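Local coordinates for putative heme binding protein (Tannerella forsythia, PDB 6EU8), which probably binds heme as a member of the HmuY-like family of bacterial lipoproteins, with heme-binding properties that differ from those of its Porphyromonas gingivalis relative, at residues 82-87 and 102-107; 138-143 and 160-165; 47-52 and 124-129. All blocks are in the same frame, centred on the assembly; numbering follows the deposited sequence.

Contact 1 of 3, residues 82-87 and 102-107; sequences EGEAIA and GDYKKD
The ring of Y104 carries I86 over one face: methyl CG2 stands 3.6 Å from the ring centroid and only 10° off the normal, a CH-pi contact almost on the ring axis. CG1 and CD1 of the same isoleucine continue along the ring, and CD1 ends 3.6 Å from the phenol OH. The backbone N of A85 lies at the ring edge, in its plane. With CG anti to the carbonyl carbon (chi1 -73°), Y104 swings its ring across strand 84-87, against I86, and its OH is hydrogen-bonded to P100 O. The carboxylate of E84 comes against the other end of the tyrosine, CD lying 3.7 Å from Y104 CB, with its plane turned 34° from the ring. E84 and K106 run side by side in the same direction and join in a long, weak salt bridge, OE1 to NZ 3.5 Å. Beneath these side chains, A85 and K105 form an antiparallel hydrogen-bonded pair, K105 N to A85 O at 2.9 Å and A85 N to K105 O at 3.0 Å. Past this pair, one water bridges G83 O and D107 N, and another joins E82 N to D107 OD2. Strand 84-87 lies between 105-111 and 160-163 in the large antiparallel sheet; from the latter K163 makes a cation-pi contact with Y104, while N137 binds both K105 O and D107 OD1.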
loop_
_atom_site.group_PDB
_atom_site.type_symbol
_atom_site.label_atom_id
_atom_site.label_comp_id
_atom_site.label_asym_id
_atom_site.label_seq_id
_atom_site.Cartn_x
_atom_site.Cartn_y
_atom_site.Cartn_z
ATOM N N GLU A 82 2.023 -10.281 -5.276
ATOM C CA GLU A 82 2.026 -11.692 -4.844
ATOM C C GLU A 82 3.149 -12.008 -3.835
ATOM O O GLU A 82 3.855 -13.040 -3.935
ATOM C CB GLU A 82 2.086 -12.635 -6.079
ATOM C CG GLU A 82 0.895 -12.543 -7.013
ATOM C CD GLU A 82 1.107 -13.348 -8.292
ATOM O OE1 GLU A 82 1.502 -14.520 -8.185
ATOM O OE2 GLU A 82 0.931 -12.808 -9.397
ATOM N N GLY A 83 3.317 -11.121 -2.860
ATOM C CA GLY A 83 4.262 -11.276 -1.763
ATOM C C GLY A 83 3.651 -11.638 -0.439
ATOM O O GLY A 83 2.483 -12.012 -0.355
ATOM N N GLU A 84 4.458 -11.581 0.614
ATOM C CA GLU A 84 3.981 -11.892 1.966
ATOM C C GLU A 84 4.781 -11.117 2.999
ATOM O O GLU A 84 5.957 -10.781 2.755
ATOM C CB GLU A 84 3.973 -13.415 2.210
ATOM C CG GLU A 84 5.328 -14.102 2.024
ATOM C CD GLU A 84 5.273 -15.632 2.124
ATOM O OE1 GLU A 84 4.187 -16.220 2.295
ATOM O OE2 GLU A 84 6.348 -16.243 2.053
ATOM N N ALA A 85 4.135 -10.797 4.135
ATOM C CA ALA A 85 4.728 -9.894 5.136
ATOM C C ALA A 85 4.535 -10.331 6.588
ATOM O O ALA A 85 3.586 -11.039 6.906
ATOM C CB ALA A 85 4.114 -8.492 4.956
ATOM N N ILE A 86 5.473 -9.889 7.438
ATOM C CA ILE A 86 5.372 -9.886 8.912
ATOM C C ILE A 86 5.719 -8.533 9.491
ATOM O O ILE A 86 6.441 -7.746 8.886
ATOM C CB ILE A 86 6.319 -10.912 9.633
ATOM C CG1 ILE A 86 7.801 -10.619 9.341
ATOM C CG2 ILE A 86 5.955 -12.313 9.246
ATOM C CD1 ILE A 86 8.765 -11.492 10.131
ATOM N N ALA A 87 5.154 -8.258 10.677
ATOM C CA ALA A 87 5.594 -7.163 11.524
ATOM C C ALA A 87 6.500 -7.738 12.602
ATOM O O ALA A 87 6.043 -8.527 13.434
ATOM C CB ALA A 87 4.420 -6.437 12.171
ATOM N N GLY A 102 9.095 -16.699 10.571
ATOM C CA GLY A 102 7.840 -16.141 11.081
ATOM C C GLY A 102 6.617 -16.575 10.286
ATOM O O GLY A 102 6.728 -17.329 9.311
ATOM N N ASP A 103 5.458 -16.078 10.712
ATOM C CA ASP A 103 4.169 -16.400 10.110
ATOM C C ASP A 103 3.770 -15.302 9.095
ATOM O O ASP A 103 2.941 -14.423 9.389
ATOM C CB ASP A 103 3.112 -16.541 11.210
ATOM C CG ASP A 103 1.757 -17.022 10.689
ATOM O OD1 ASP A 103 1.688 -17.643 9.604
ATOM O OD2 ASP A 103 0.750 -16.780 11.386
ATOM N N TYR A 104 4.333 -15.415 7.897
ATOM C CA TYR A 104 4.130 -14.442 6.825
ATOM C C TYR A 104 2.710 -14.539 6.264
ATOM O O TYR A 104 2.188 -15.641 6.085
ATOM C CB TYR A 104 5.177 -14.646 5.729
ATOM C CG TYR A 104 6.564 -14.179 6.141
ATOM C CD1 TYR A 104 7.444 -15.022 6.870
ATOM C CD2 TYR A 104 7.027 -12.930 5.785
ATOM C CE1 TYR A 104 8.698 -14.579 7.243
ATOM C CE2 TYR A 104 8.281 -12.482 6.159
ATOM C CZ TYR A 104 9.129 -13.327 6.884
ATOM O OH TYR A 104 10.375 -12.861 7.248
ATOM N N LYS A 105 2.079 -13.380 6.017
ATOM C CA LYS A 105 0.748 -13.316 5.445
ATOM C C LYS A 105 0.706 -12.713 4.028
ATOM O O LYS A 105 1.300 -11.638 3.770
ATOM C CB LYS A 105 -0.159 -12.471 6.338
ATOM C CG LYS A 105 -0.282 -12.916 7.779
ATOM C CD LYS A 105 -0.759 -14.362 7.837
ATOM C CE LYS A 105 -1.241 -14.731 9.226
ATOM N NZ LYS A 105 -1.954 -16.028 9.148
ATOM N N LYS A 106 0.023 -13.419 3.132
ATOM C CA LYS A 106 -0.207 -12.967 1.758
ATOM C C LYS A 106 -1.367 -11.940 1.715
ATOM O O LYS A 106 -2.109 -11.773 2.676
ATOM C CB LYS A 106 -0.558 -14.147 0.836
ATOM C CG LYS A 106 0.586 -15.143 0.620
ATOM C CD LYS A 106 0.072 -16.473 0.084
ATOM C CE LYS A 106 1.121 -17.572 0.234
ATOM N NZ LYS A 106 2.369 -17.250 -0.509
ATOM N N ASP A 107 -1.469 -11.248 0.590
ATOM C CA ASP A 107 -2.555 -10.254 0.395
ATOM C C ASP A 107 -3.917 -10.959 0.370
ATOM O O ASP A 107 -4.014 -12.145 -0.056
ATOM C CB ASP A 107 -2.394 -9.490 -0.899
ATOM C CG ASP A 107 -1.162 -8.607 -0.957
ATOM O OD1 ASP A 107 -0.275 -8.603 -0.065
ATOM O OD2 ASP A 107 -1.067 -7.941 -1.991
HETATM O O HOH W 1 -0.716 -9.719 -4.237
HETATM O O HOH W 2 0.155 -11.739 -1.784
#

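Contact 2 of 3, residues 138-143 and 160-165; sequences PVLKTW and FVVKFK
F160 pushes its ring into the bend of the 3-10 segment 140-143, and the close packing is concentrated around this one side chain. On the buried side, methyl CD2 of L140 reaches 3.8 Å from F160 CD2, meeting the ring obliquely, and the same methyl touches V162 CG2 at 4.1 Å. One leucine branch therefore fills the angle between two side chains of the strand. L140 and V139 run antiparallel to the F160 side chain alongside it. W143, also buried, adds its CB, 4.0 Å from F160 CE1, whereas its indole turns off from F160 and donates NE1 to F76 O. T142, by contrast, is exposed, yet its OG1 still closes on the ring edge, in plane and 3.6 Å from F160 CE2. This hydroxyl takes the position between the backbone N and the carbonyl carbon (chi1 74°), from which it donates to V139 O at 2.8 Å. V139 O also accepts from T142 N at 3.0 Å, a double grip that ties T142 back to the start of the turn. No hydrogen bond links the two segments; V139 meets the ring with both its carbonyl O, 3.6 Å from F160 CE2, and its CG1, 4.1 Å from F160 CD2. The turn, between strands 127-136 and 144-146, covers 160-163 where that strand lies between 84-87 and 169-178; L140 also packs on A85 and on I78 and T80 of strand 77-80.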
loop_
_atom_site.group_PDB
_atom_site.type_symbol
_atom_site.label_atom_id
_atom_site.label_comp_id
_atom_site.label_asym_id
_atom_site.label_seq_id
_atom_site.Cartn_x
_atom_site.Cartn_y
_atom_site.Cartn_z
ATOM N N PRO A 138 -2.977 -7.623 4.938
ATOM C CA PRO A 138 -3.532 -7.381 6.277
ATOM C C PRO A 138 -2.475 -7.111 7.364
ATOM O O PRO A 138 -2.821 -6.568 8.414
ATOM C CB PRO A 138 -4.297 -8.678 6.565
ATOM C CG PRO A 138 -3.569 -9.703 5.793
ATOM C CD PRO A 138 -3.115 -9.034 4.543
ATOM N N VAL A 139 -1.213 -7.513 7.135
ATOM C CA VAL A 139 -0.105 -7.175 8.023
ATOM C C VAL A 139 0.361 -5.722 7.760
ATOM O O VAL A 139 0.428 -4.907 8.687
ATOM C CB VAL A 139 1.076 -8.200 7.918
ATOM C CG1 VAL A 139 2.338 -7.690 8.625
ATOM C CG2 VAL A 139 0.631 -9.559 8.480
ATOM N N LEU A 140 0.626 -5.377 6.506
ATOM C CA LEU A 140 1.104 -4.030 6.209
ATOM C C LEU A 140 0.076 -2.960 6.569
ATOM O O LEU A 140 0.471 -1.859 6.870
ATOM C CB LEU A 140 1.576 -3.913 4.763
ATOM C CG LEU A 140 2.794 -4.797 4.428
ATOM C CD1 LEU A 140 3.043 -4.841 2.922
ATOM C CD2 LEU A 140 4.020 -4.346 5.189
ATOM N N LYS A 141 -1.205 -3.307 6.596
ATOM C CA LYS A 141 -2.279 -2.335 6.979
ATOM C C LYS A 141 -2.043 -1.776 8.371
ATOM O O LYS A 141 -2.396 -0.615 8.661
ATOM C CB LYS A 141 -3.637 -3.030 6.932
ATOM C CG LYS A 141 -4.871 -2.134 7.100
ATOM C CD LYS A 141 -6.137 -2.981 7.267
ATOM C CE LYS A 141 -7.298 -2.199 7.853
ATOM N NZ LYS A 141 -8.060 -1.501 6.799
ATOM N N THR A 142 -1.415 -2.568 9.229
ATOM C CA THR A 142 -1.125 -2.132 10.598
ATOM C C THR A 142 -0.044 -1.059 10.755
ATOM O O THR A 142 0.236 -0.637 11.894
ATOM C CB THR A 142 -0.811 -3.319 11.524
ATOM O OG1 THR A 142 0.497 -3.854 11.264
ATOM C CG2 THR A 142 -1.884 -4.396 11.410
ATOM N N TRP A 143 0.580 -0.590 9.670
ATOM C CA TRP A 143 1.521 0.544 9.739
ATOM C C TRP A 143 0.858 1.796 10.346
ATOM O O TRP A 143 1.543 2.617 10.924
ATOM C CB TRP A 143 2.161 0.857 8.379
ATOM C CG TRP A 143 1.341 1.667 7.373
ATOM C CD1 TRP A 143 0.354 1.232 6.541
ATOM C CD2 TRP A 143 1.527 3.056 7.081
ATOM N NE1 TRP A 143 -0.124 2.277 5.776
ATOM C CE2 TRP A 143 0.615 3.399 6.059
ATOM C CE3 TRP A 143 2.392 4.037 7.580
ATOM C CZ2 TRP A 143 0.525 4.697 5.538
ATOM C CZ3 TRP A 143 2.320 5.329 7.044
ATOM C CH2 TRP A 143 1.396 5.643 6.026
ATOM N N PHE A 160 8.799 -3.751 9.405
ATOM C CA PHE A 160 8.163 -4.815 8.630
ATOM C C PHE A 160 9.184 -5.532 7.740
ATOM O O PHE A 160 10.156 -4.924 7.295
ATOM C CB PHE A 160 6.978 -4.282 7.757
ATOM C CG PHE A 160 5.849 -3.690 8.563
ATOM C CD1 PHE A 160 5.898 -2.368 8.975
ATOM C CD2 PHE A 160 4.750 -4.444 8.887
ATOM C CE1 PHE A 160 4.865 -1.802 9.761
ATOM C CE2 PHE A 160 3.707 -3.890 9.647
ATOM C CZ PHE A 160 3.765 -2.567 10.080
ATOM N N VAL A 161 8.952 -6.817 7.514
ATOM C CA VAL A 161 9.721 -7.555 6.511
ATOM C C VAL A 161 8.749 -8.128 5.478
ATOM O O VAL A 161 7.770 -8.778 5.830
ATOM C CB VAL A 161 10.606 -8.660 7.122
ATOM C CG1 VAL A 161 11.396 -9.341 5.994
ATOM C CG2 VAL A 161 11.575 -8.065 8.170
ATOM N N VAL A 162 9.052 -7.887 4.209
ATOM C CA VAL A 162 8.245 -8.356 3.091
ATOM C C VAL A 162 9.110 -9.232 2.174
ATOM O O VAL A 162 10.176 -8.787 1.745
ATOM C CB VAL A 162 7.674 -7.184 2.269
ATOM C CG1 VAL A 162 6.602 -7.679 1.315
ATOM C CG2 VAL A 162 7.068 -6.100 3.179
ATOM N N LYS A 163 8.603 -10.427 1.876
ATOM C CA LYS A 163 9.229 -11.384 0.921
ATOM C C LYS A 163 8.518 -11.308 -0.412
ATOM O O LYS A 163 7.261 -11.373 -0.443
ATOM C CB LYS A 163 9.089 -12.834 1.422
ATOM C CG LYS A 163 9.775 -13.151 2.735
ATOM C CD LYS A 163 9.244 -14.415 3.431
ATOM C CE LYS A 163 9.732 -15.704 2.807
ATOM N NZ LYS A 163 9.612 -16.803 3.802
ATOM N N PHE A 164 9.290 -11.207 -1.513
ATOM C CA PHE A 164 8.750 -10.997 -2.865
ATOM C C PHE A 164 8.798 -12.250 -3.750
ATOM O O PHE A 164 9.476 -13.229 -3.405
ATOM C CB PHE A 164 9.436 -9.805 -3.520
ATOM C CG PHE A 164 9.273 -8.535 -2.725
ATOM C CD1 PHE A 164 8.006 -7.968 -2.584
ATOM C CD2 PHE A 164 10.355 -7.939 -2.085
ATOM C CE1 PHE A 164 7.832 -6.827 -1.811
ATOM C CE2 PHE A 164 10.191 -6.781 -1.327
ATOM C CZ PHE A 164 8.919 -6.233 -1.188
ATOM N N LYS A 165 8.039 -12.206 -4.855
ATOM C CA LYS A 165 7.802 -13.389 -5.699
ATOM C C LYS A 165 9.064 -13.948 -6.365
ATOM O O LYS A 165 9.077 -15.134 -6.728
ATOM C CB LYS A 165 6.714 -13.126 -6.752
ATOM C CG LYS A 165 7.074 -12.149 -7.850
ATOM C CD LYS A 165 5.893 -11.880 -8.769
ATOM C CE LYS A 165 6.281 -10.899 -9.867
ATOM N NZ LYS A 165 5.540 -11.169 -11.136
#

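Contact 3 of 3, residues 47-52 and 124-129; sequences MKNGKL and MKSKFT
The carbonyl oxygen of K125 is gripped from two directions, by the ammonium group of K48 and by a water. K48 NZ donates at 2.9 Å, in the carbonyl plane and on a lone pair; the water donates at 3.2 Å to K125 O and also bonds N49 OD1. K48 gets there with CG anti to the backbone N (chi1 165°) and a bend at chi2 (84°), which carries the otherwise extended chain across to the end of helix 120-124. A second water accepts from both K48 NZ and K127 NZ and so lies between two like charges, whose mutual repulsion it may ease. The backbones pair as antiparallel strands: M47 N donates to F128 O at 2.9 Å, nearly in line with the carbonyl, and F128 N returns a bond to M47 O. N49 N adds a bond to S126 O at 3.1 Å, just where K48 to K51 form a type I' turn. On the face bearing M47 and F128, M47 CB stands over the phenyl ring, 4.2 Å from its centroid and displaced toward the rim, while CG approaches F128 CE1 at 3.9 Å. S126, with positive phi, is the C-prime residue of a Schellman motif that closes helix 120-124 and leads into strand 127-136. That strand pairs with 44-48, the first strand of hairpin 44-56, and with 115-117 through T129, while F128 also packs on M123 and L115.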
loop_
_atom_site.group_PDB
_atom_site.type_symbol
_atom_site.label_atom_id
_atom_site.label_comp_id
_atom_site.label_asym_id
_atom_site.label_seq_id
_atom_site.Cartn_x
_atom_site.Cartn_y
_atom_site.Cartn_z
ATOM N N MET A 47 -22.489 2.924 -4.241
ATOM C CA MET A 47 -23.371 2.499 -3.153
ATOM C C MET A 47 -24.261 3.694 -2.828
ATOM O O MET A 47 -23.764 4.807 -2.657
ATOM C CB MET A 47 -22.571 2.128 -1.907
ATOM C CG MET A 47 -21.664 0.948 -2.076
ATOM S SD MET A 47 -22.650 -0.539 -2.384
ATOM C CE MET A 47 -21.396 -1.407 -3.281
ATOM N N LYS A 48 -25.575 3.467 -2.806
ATOM C CA LYS A 48 -26.565 4.509 -2.493
ATOM C C LYS A 48 -27.547 3.881 -1.510
ATOM O O LYS A 48 -28.115 2.820 -1.783
ATOM C CB LYS A 48 -27.281 4.973 -3.772
ATOM C CG LYS A 48 -28.562 5.791 -3.560
ATOM C CD LYS A 48 -28.262 7.259 -3.342
ATOM C CE LYS A 48 -29.518 8.012 -2.906
ATOM N NZ LYS A 48 -29.203 9.452 -2.739
ATOM N N ASN A 49 -27.738 4.532 -0.359
ATOM C CA ASN A 49 -28.638 4.050 0.680
ATOM C C ASN A 49 -28.331 2.625 1.149
ATOM O O ASN A 49 -29.249 1.849 1.448
ATOM C CB ASN A 49 -30.105 4.168 0.232
ATOM C CG ASN A 49 -30.533 5.600 -0.043
ATOM O OD1 ASN A 49 -29.873 6.566 0.360
ATOM N ND2 ASN A 49 -31.652 5.750 -0.743
ATOM N N GLY A 50 -27.040 2.292 1.209
ATOM C CA GLY A 50 -26.555 1.003 1.690
ATOM C C GLY A 50 -26.623 -0.175 0.733
ATOM O O GLY A 50 -26.349 -1.299 1.131
ATOM N N LYS A 51 -26.985 0.067 -0.519
ATOM C CA LYS A 51 -27.028 -1.017 -1.504
ATOM C C LYS A 51 -26.353 -0.621 -2.810
ATOM O O LYS A 51 -26.261 0.564 -3.167
ATOM C CB LYS A 51 -28.465 -1.477 -1.759
ATOM C CG LYS A 51 -29.352 -0.455 -2.458
ATOM C CD LYS A 51 -30.810 -0.563 -2.020
ATOM C CE LYS A 51 -31.418 -1.904 -2.401
ATOM N NZ LYS A 51 -32.900 -1.904 -2.237
ATOM N N LEU A 52 -25.868 -1.653 -3.506
ATOM C CA LEU A 52 -25.223 -1.492 -4.791
ATOM C C LEU A 52 -26.262 -0.968 -5.756
ATOM O O LEU A 52 -27.248 -1.658 -6.020
ATOM C CB LEU A 52 -24.670 -2.838 -5.282
ATOM C CG LEU A 52 -24.332 -2.925 -6.776
ATOM C CD1 LEU A 52 -23.113 -2.096 -7.060
ATOM C CD2 LEU A 52 -24.118 -4.364 -7.220
ATOM N N MET A 124 -23.489 13.058 2.196
ATOM C CA MET A 124 -24.753 13.539 2.794
ATOM C C MET A 124 -25.998 13.028 2.078
ATOM O O MET A 124 -27.085 13.042 2.671
ATOM C CB MET A 124 -24.769 15.082 2.876
ATOM C CG MET A 124 -23.680 15.650 3.766
ATOM S SD MET A 124 -23.651 15.058 5.471
ATOM C CE MET A 124 -25.197 15.747 6.110
ATOM N N LYS A 125 -25.843 12.568 0.826
ATOM C CA LYS A 125 -26.857 11.809 0.100
ATOM C C LYS A 125 -26.712 10.276 0.236
ATOM O O LYS A 125 -27.322 9.526 -0.549
ATOM C CB LYS A 125 -26.804 12.162 -1.395
ATOM C CG LYS A 125 -26.974 13.630 -1.752
ATOM C CD LYS A 125 -26.799 13.792 -3.260
ATOM C CE LYS A 125 -27.177 15.187 -3.732
ATOM N NZ LYS A 125 -28.645 15.429 -3.686
ATOM N N SER A 126 -25.945 9.830 1.240
ATOM C CA SER A 126 -25.628 8.438 1.504
ATOM C C SER A 126 -25.071 7.708 0.267
ATOM O O SER A 126 -25.486 6.586 -0.020
ATOM C CB SER A 126 -26.829 7.709 2.093
ATOM O OG SER A 126 -27.262 8.391 3.273
ATOM N N LYS A 127 -24.135 8.357 -0.415
ATOM C CA LYS A 127 -23.560 7.840 -1.670
ATOM C C LYS A 127 -22.041 7.906 -1.650
ATOM O O LYS A 127 -21.435 8.929 -1.310
ATOM C CB LYS A 127 -24.089 8.618 -2.865
ATOM C CG LYS A 127 -23.524 8.173 -4.209
ATOM C CD LYS A 127 -24.474 8.476 -5.353
ATOM C CE LYS A 127 -24.612 9.953 -5.573
ATOM N NZ LYS A 127 -25.432 10.162 -6.800
ATOM N N PHE A 128 -21.408 6.807 -2.091
ATOM C CA PHE A 128 -19.941 6.767 -2.231
ATOM C C PHE A 128 -19.589 5.600 -3.177
ATOM O O PHE A 128 -20.465 4.789 -3.467
ATOM C CB PHE A 128 -19.223 6.610 -0.894
ATOM C CG PHE A 128 -19.647 5.408 -0.090
ATOM C CD1 PHE A 128 -19.064 4.155 -0.293
ATOM C CD2 PHE A 128 -20.646 5.520 0.907
ATOM C CE1 PHE A 128 -19.494 3.048 0.427
ATOM C CE2 PHE A 128 -21.054 4.409 1.633
ATOM C CZ PHE A 128 -20.474 3.173 1.410
ATOM N N THR A 129 -18.353 5.583 -3.675
ATOM C CA THR A 129 -17.941 4.572 -4.696
ATOM C C THR A 129 -16.824 3.679 -4.159
ATOM O O THR A 129 -15.837 4.167 -3.598
ATOM C CB THR A 129 -17.483 5.273 -5.975
ATOM O OG1 THR A 129 -18.484 6.239 -6.358
ATOM C CG2 THR A 129 -17.320 4.269 -7.162
HETATM O O HOH W 3 -28.000 10.652 -5.089
HETATM O O HOH W 4 -30.362 9.315 0.514
#

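Overall arrangement
Contacts 1 and 2 are neighbours, their centres about 6 Å apart, because strands 84-87 and 160-163 pair in the sheet: E84 O meets K163 N at 2.8 Å and I86 O meets V161 N at 3.0 Å. Contact 3 lies at the far end of the molecule, its centre about 33 Å from that of contact 1 and 32 Å from that of contact 2. All three reach the same large antiparallel sheet, and strand 127-136, paired with both 44-48 and 105-111, spans the distance. Along the chain, contact 1 falls between the two segments of contact 3, and contact 2 follows both. The contacts thus sample two distant regions of one sheet, 1 and 2 together and 3 on its own, its centre about 25 Å from the chain's centre.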